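Local coordinates for protein pectinesterase 1 (Solanum lycopersicum, PDB 1XG2) that hydrolyses the methyl esters of pectin in the plant cell wall, a reaction that may prepare walls for softening during fruit ripening, at residues T78-A83 with T133-S138; I97-T102 with A110-V115. All blocks are in the same frame, centred on the assembly; numbering follows the deposited sequence.

Contact 1 (T78-A83 with T133-S138); sequences TTFRSA and TLYAHS
With CG anti to the backbone N in Phe80 (chi1 -177°), Tyr135 and His137 alike, the three rings reach into the gap between the loop 78-83 and the segment 133-138. The nearest CA atoms across it, Phe80 CA and Tyr135 CA, lie 8.0 Å apart. The Tyr135 ring bridges most of it, its CE2 edge 3.8 Å from Phe80 CA. Beside it, Thr79 CG2 ends 4.2 Å from the same Tyr135 CE2, the two side chains crossing at about a right angle. Farther along, His137 CD2 sits at the edge of the Phe80 ring, near its plane, 3.6 Å from Phe80 CE2, with the two ring planes at 73°. A 2.8 Å hydrogen bond between His137 ND1 and Ser138 OG, in the imidazole plane, limits the turning of that ring, while NE2 is hydrogen-bonded to Thr114 OG1 of the inhibitor chain. Phe80 meets Arg114 in a cation-pi contact, and Tyr135 stacks on Phe156. Thr79, a substrate-binding residue by similarity, lies against Asp132, the predicted proton donor. No hydrogen bond crosses between the segments, so aromatic and methyl packing joins this loop to the beta-helix beside the catalytic cleft, where the inhibitor also docks.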
loop_
_atom_site.group_PDB
_atom_site.type_symbol
_atom_site.label_atom_id
_atom_site.label_comp_id
_atom_site.label_asym_id
_atom_site.label_seq_id
_atom_site.Cartn_x
_atom_site.Cartn_y
_atom_site.Cartn_z
ATOM N N THR A 78 5.048 -5.484 14.980
ATOM C CA THR A 78 4.737 -5.944 13.634
ATOM C C THR A 78 5.208 -4.869 12.664
ATOM O O THR A 78 5.357 -3.691 13.029
ATOM C CB THR A 78 3.241 -6.185 13.406
ATOM O OG1 THR A 78 2.533 -4.948 13.502
ATOM C CG2 THR A 78 2.636 -7.075 14.489
ATOM N N THR A 79 5.444 -5.286 11.433
ATOM C CA THR A 79 5.751 -4.376 10.350
ATOM C C THR A 79 4.684 -3.295 10.250
ATOM O O THR A 79 5.000 -2.120 10.202
ATOM C CB THR A 79 5.859 -5.177 9.030
ATOM O OG1 THR A 79 6.893 -6.177 9.152
ATOM C CG2 THR A 79 6.314 -4.283 7.879
ATOM N N PHE A 80 3.418 -3.707 10.254
ATOM C CA PHE A 80 2.288 -2.801 10.094
ATOM C C PHE A 80 2.295 -1.703 11.156
ATOM O O PHE A 80 2.067 -0.547 10.844
ATOM C CB PHE A 80 0.974 -3.617 10.126
ATOM C CG PHE A 80 -0.277 -2.807 9.904
ATOM C CD1 PHE A 80 -1.021 -2.343 10.974
ATOM C CD2 PHE A 80 -0.745 -2.567 8.621
ATOM C CE1 PHE A 80 -2.198 -1.619 10.769
ATOM C CE2 PHE A 80 -1.916 -1.849 8.403
ATOM C CZ PHE A 80 -2.646 -1.371 9.477
ATOM N N ARG A 81 2.584 -2.067 12.404
ATOM C CA ARG A 81 2.544 -1.118 13.525
ATOM C C ARG A 81 3.907 -0.459 13.833
ATOM O O ARG A 81 4.023 0.268 14.821
ATOM C CB ARG A 81 2.008 -1.809 14.789
ATOM C CG ARG A 81 0.521 -2.017 14.819
ATOM C CD ARG A 81 0.034 -2.631 16.138
ATOM N NE ARG A 81 -0.018 -1.614 17.198
ATOM C CZ ARG A 81 0.032 -1.854 18.514
ATOM N NH1 ARG A 81 0.129 -3.094 18.993
ATOM N NH2 ARG A 81 -0.011 -0.831 19.365
ATOM N N SER A 82 4.915 -0.715 13.001
ATOM C CA SER A 82 6.250 -0.129 13.161
ATOM C C SER A 82 6.370 1.296 12.593
ATOM O O SER A 82 7.344 1.995 12.875
ATOM C CB SER A 82 7.332 -1.020 12.518
ATOM O OG SER A 82 7.318 -0.979 11.086
ATOM N N ALA A 83 5.379 1.726 11.814
ATOM C CA ALA A 83 5.432 3.025 11.128
ATOM C C ALA A 83 5.599 4.210 12.085
ATOM O O ALA A 83 4.868 4.342 13.050
ATOM C CB ALA A 83 4.180 3.219 10.299
ATOM N N THR A 133 11.048 0.811 4.186
ATOM C CA THR A 133 10.852 2.245 4.424
ATOM C C THR A 133 9.414 2.731 4.245
ATOM O O THR A 133 8.883 3.406 5.117
ATOM C CB THR A 133 11.741 3.030 3.449
ATOM O OG1 THR A 133 13.117 2.800 3.758
ATOM C CG2 THR A 133 11.545 4.523 3.626
ATOM N N LEU A 134 8.812 2.386 3.100
ATOM C CA LEU A 134 7.523 2.931 2.686
ATOM C C LEU A 134 6.528 1.815 2.434
ATOM O O LEU A 134 6.630 1.074 1.451
ATOM C CB LEU A 134 7.676 3.799 1.427
ATOM C CG LEU A 134 6.376 4.338 0.822
ATOM C CD1 LEU A 134 5.660 5.209 1.846
ATOM C CD2 LEU A 134 6.635 5.114 -0.456
ATOM N N TYR A 135 5.570 1.705 3.346
ATOM C CA TYR A 135 4.487 0.739 3.271
ATOM C C TYR A 135 3.287 1.399 2.604
ATOM O O TYR A 135 2.411 1.953 3.281
ATOM C CB TYR A 135 4.121 0.282 4.698
ATOM C CG TYR A 135 3.422 -1.053 4.842
ATOM C CD1 TYR A 135 2.882 -1.730 3.759
ATOM C CD2 TYR A 135 3.339 -1.655 6.099
ATOM C CE1 TYR A 135 2.258 -2.965 3.920
ATOM C CE2 TYR A 135 2.730 -2.873 6.272
ATOM C CZ TYR A 135 2.189 -3.530 5.195
ATOM O OH TYR A 135 1.589 -4.749 5.414
ATOM N N ALA A 136 3.282 1.364 1.273
ATOM C CA ALA A 136 2.156 1.808 0.485
ATOM C C ALA A 136 1.199 0.633 0.474
ATOM O O ALA A 136 1.211 -0.191 -0.445
ATOM C CB ALA A 136 2.606 2.180 -0.918
ATOM N N HIS A 137 0.399 0.574 1.537
ATOM C CA HIS A 137 -0.324 -0.616 1.976
ATOM C C HIS A 137 -1.500 -0.963 1.062
ATOM O O HIS A 137 -1.634 -2.093 0.588
ATOM C CB HIS A 137 -0.802 -0.415 3.423
ATOM C CG HIS A 137 -1.585 -1.563 3.971
ATOM N ND1 HIS A 137 -2.871 -1.839 3.575
ATOM C CD2 HIS A 137 -1.268 -2.503 4.892
ATOM C CE1 HIS A 137 -3.302 -2.921 4.202
ATOM N NE2 HIS A 137 -2.350 -3.343 5.010
ATOM N N SER A 138 -2.349 0.020 0.815
ATOM C CA SER A 138 -3.592 -0.210 0.094
ATOM C C SER A 138 -4.158 1.117 -0.315
ATOM O O SER A 138 -3.672 2.168 0.119
ATOM C CB SER A 138 -4.597 -0.975 0.964
ATOM O OG SER A 138 -4.769 -0.342 2.217
#

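Contact 2 (I97-T102 with A110-V115); sequences ICIQNT and AVALRV
Two successive faces of the pectinesterase right-handed parallel beta-helix meet here: strand 98-101 and the segment 110-115, which leads into strand 113-115 after the chain has turned back between them. The touching parts run nearly antiparallel, 173° apart, yet they belong to different parallel sheets and meet mostly by side chains set against the backbone of the other segment. Asn101 carries the polar part. Its CG stands anti to the backbone N (chi1 -171°), which carries the amide across to Val111, where ND2 donates a 2.9 Å hydrogen bond to Val111 O. The bond is straight at hydrogen (165°) and lies close to the amide plane of Asn101, but the donor stands above the carbonyl plane. Leu71 O also accepts from ND2, and OD1 accepts from the backbone N of Ala103 while lying 3.6 Å from Ala110 CB. Replacing Asn101 with alanine removes the amide, which would probably leave Val111 O and Leu71 O without this donor and Ala103 N without its acceptor. Two residues earlier in the strand, Ile99 CG2 comes within 3.2 Å of Ala112 O, and the same methyl packs 4.3 Å from Leu113 CB. Ala112 CB fits against the strand backbone, 3.6 Å from Ile99 O. The buried amide thus ties three backbone segments together, while the small side chain of Ala112 is consistent with the close approach of the two faces beside Val111, a near neighbour of the predicted proton donor Asp132.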
loop_
_atom_site.group_PDB
_atom_site.type_symbol
_atom_site.label_atom_id
_atom_site.label_comp_id
_atom_site.label_asym_id
_atom_site.label_seq_id
_atom_site.Cartn_x
_atom_site.Cartn_y
_atom_site.Cartn_z
ATOM N N ILE A 97 7.944 17.645 4.307
ATOM C CA ILE A 97 8.214 17.056 5.617
ATOM C C ILE A 97 9.001 15.769 5.418
ATOM O O ILE A 97 8.939 15.155 4.363
ATOM C CB ILE A 97 6.885 16.820 6.382
ATOM C CG1 ILE A 97 7.144 16.561 7.874
ATOM C CG2 ILE A 97 6.087 15.666 5.761
ATOM C CD1 ILE A 97 5.908 16.647 8.715
ATOM N N CYS A 98 9.757 15.382 6.432
ATOM C CA CYS A 98 10.488 14.111 6.434
ATOM C C CYS A 98 9.813 13.166 7.425
ATOM O O CYS A 98 9.471 13.577 8.514
ATOM C CB CYS A 98 11.949 14.331 6.862
ATOM S SG CYS A 98 12.851 12.775 7.117
ATOM N N ILE A 99 9.584 11.921 7.017
ATOM C CA ILE A 99 9.182 10.856 7.919
ATOM C C ILE A 99 10.323 9.866 7.918
ATOM O O ILE A 99 10.746 9.414 6.874
ATOM C CB ILE A 99 7.885 10.155 7.462
ATOM C CG1 ILE A 99 6.759 11.171 7.158
ATOM C CG2 ILE A 99 7.414 9.163 8.534
ATOM C CD1 ILE A 99 6.428 12.116 8.276
ATOM N N GLN A 100 10.817 9.526 9.098
ATOM C CA GLN A 100 11.942 8.622 9.188
ATOM C C GLN A 100 11.792 7.584 10.281
ATOM O O GLN A 100 11.114 7.800 11.298
ATOM C CB GLN A 100 13.249 9.389 9.361
ATOM C CG GLN A 100 13.349 10.213 10.594
ATOM C CD GLN A 100 14.815 10.632 10.909
ATOM O OE1 GLN A 100 15.152 10.872 12.060
ATOM N NE2 GLN A 100 15.646 10.743 9.882
ATOM N N ASN A 101 12.426 6.447 10.027
ATOM C CA ASN A 101 12.595 5.402 11.025
ATOM C C ASN A 101 14.095 5.124 11.153
ATOM O O ASN A 101 14.754 4.740 10.187
ATOM C CB ASN A 101 11.792 4.155 10.656
ATOM C CG ASN A 101 11.766 3.131 11.778
ATOM O OD1 ASN A 101 12.799 2.873 12.412
ATOM N ND2 ASN A 101 10.602 2.572 12.054
ATOM N N THR A 102 14.630 5.347 12.353
ATOM C CA THR A 102 16.079 5.273 12.603
ATOM C C THR A 102 16.546 3.935 13.174
ATOM O O THR A 102 17.684 3.820 13.640
ATOM C CB THR A 102 16.498 6.368 13.587
ATOM O OG1 THR A 102 15.756 6.235 14.805
ATOM C CG2 THR A 102 16.122 7.757 13.058
ATOM N N ALA A 110 11.328 -2.005 9.513
ATOM C CA ALA A 110 11.113 -0.833 10.336
ATOM C C ALA A 110 10.633 0.322 9.430
ATOM O O ALA A 110 11.433 0.984 8.786
ATOM C CB ALA A 110 12.400 -0.473 11.057
ATOM N N VAL A 111 9.320 0.515 9.399
ATOM C CA VAL A 111 8.638 1.386 8.446
ATOM C C VAL A 111 8.730 2.842 8.881
ATOM O O VAL A 111 8.526 3.161 10.061
ATOM C CB VAL A 111 7.143 0.977 8.316
ATOM C CG1 VAL A 111 6.358 1.976 7.394
ATOM C CG2 VAL A 111 7.015 -0.443 7.815
ATOM N N ALA A 112 9.053 3.725 7.933
ATOM C CA ALA A 112 8.935 5.157 8.164
ATOM C C ALA A 112 7.480 5.597 8.000
ATOM O O ALA A 112 6.828 6.006 8.969
ATOM C CB ALA A 112 9.853 5.934 7.241
ATOM N N LEU A 113 6.959 5.469 6.790
ATOM C CA LEU A 113 5.591 5.860 6.483
ATOM C C LEU A 113 4.744 4.678 6.025
ATOM O O LEU A 113 5.123 3.955 5.104
ATOM C CB LEU A 113 5.597 6.913 5.378
ATOM C CG LEU A 113 4.245 7.411 4.859
ATOM C CD1 LEU A 113 3.507 8.217 5.910
ATOM C CD2 LEU A 113 4.476 8.231 3.602
ATOM N N ARG A 114 3.580 4.516 6.639
ATOM C CA ARG A 114 2.554 3.624 6.110
ATOM C C ARG A 114 1.349 4.432 5.664
ATOM O O ARG A 114 0.821 5.253 6.407
ATOM C CB ARG A 114 2.123 2.571 7.119
ATOM C CG ARG A 114 0.869 1.808 6.702
ATOM C CD ARG A 114 0.642 0.539 7.494
ATOM N NE ARG A 114 0.464 0.813 8.918
ATOM C CZ ARG A 114 -0.646 1.313 9.471
ATOM N NH1 ARG A 114 -1.713 1.600 8.738
ATOM N NH2 ARG A 114 -0.687 1.516 10.784
ATOM N N VAL A 115 0.918 4.185 4.436
ATOM C CA VAL A 115 -0.288 4.798 3.915
ATOM C C VAL A 115 -1.271 3.723 3.474
ATOM O O VAL A 115 -0.926 2.857 2.678
ATOM C CB VAL A 115 0.042 5.726 2.749
ATOM C CG1 VAL A 115 -1.208 6.413 2.248
ATOM C CG2 VAL A 115 1.101 6.774 3.178
#

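Both contacts are buried, but contact 1 borders the cleft and is partly covered by the inhibitor chain, whereas no other protein chain touches contact 2. They share one parallel sheet, in which strands 113-115 and 134-136 are neighbours. Contact 1 reaches that sheet from the loop 78-83 on the outside; contact 2 reaches it from strand 98-101 of another face, through the interior. Aromatic rings span the wide gap of the first, while alanines and a buried amide suit the closer approach in the second. Direct bonds couple them: Phe80 O probably accepts from Arg114 NE at 2.9 Å, and Thr133 O from Ala112 N at 2.8 Å.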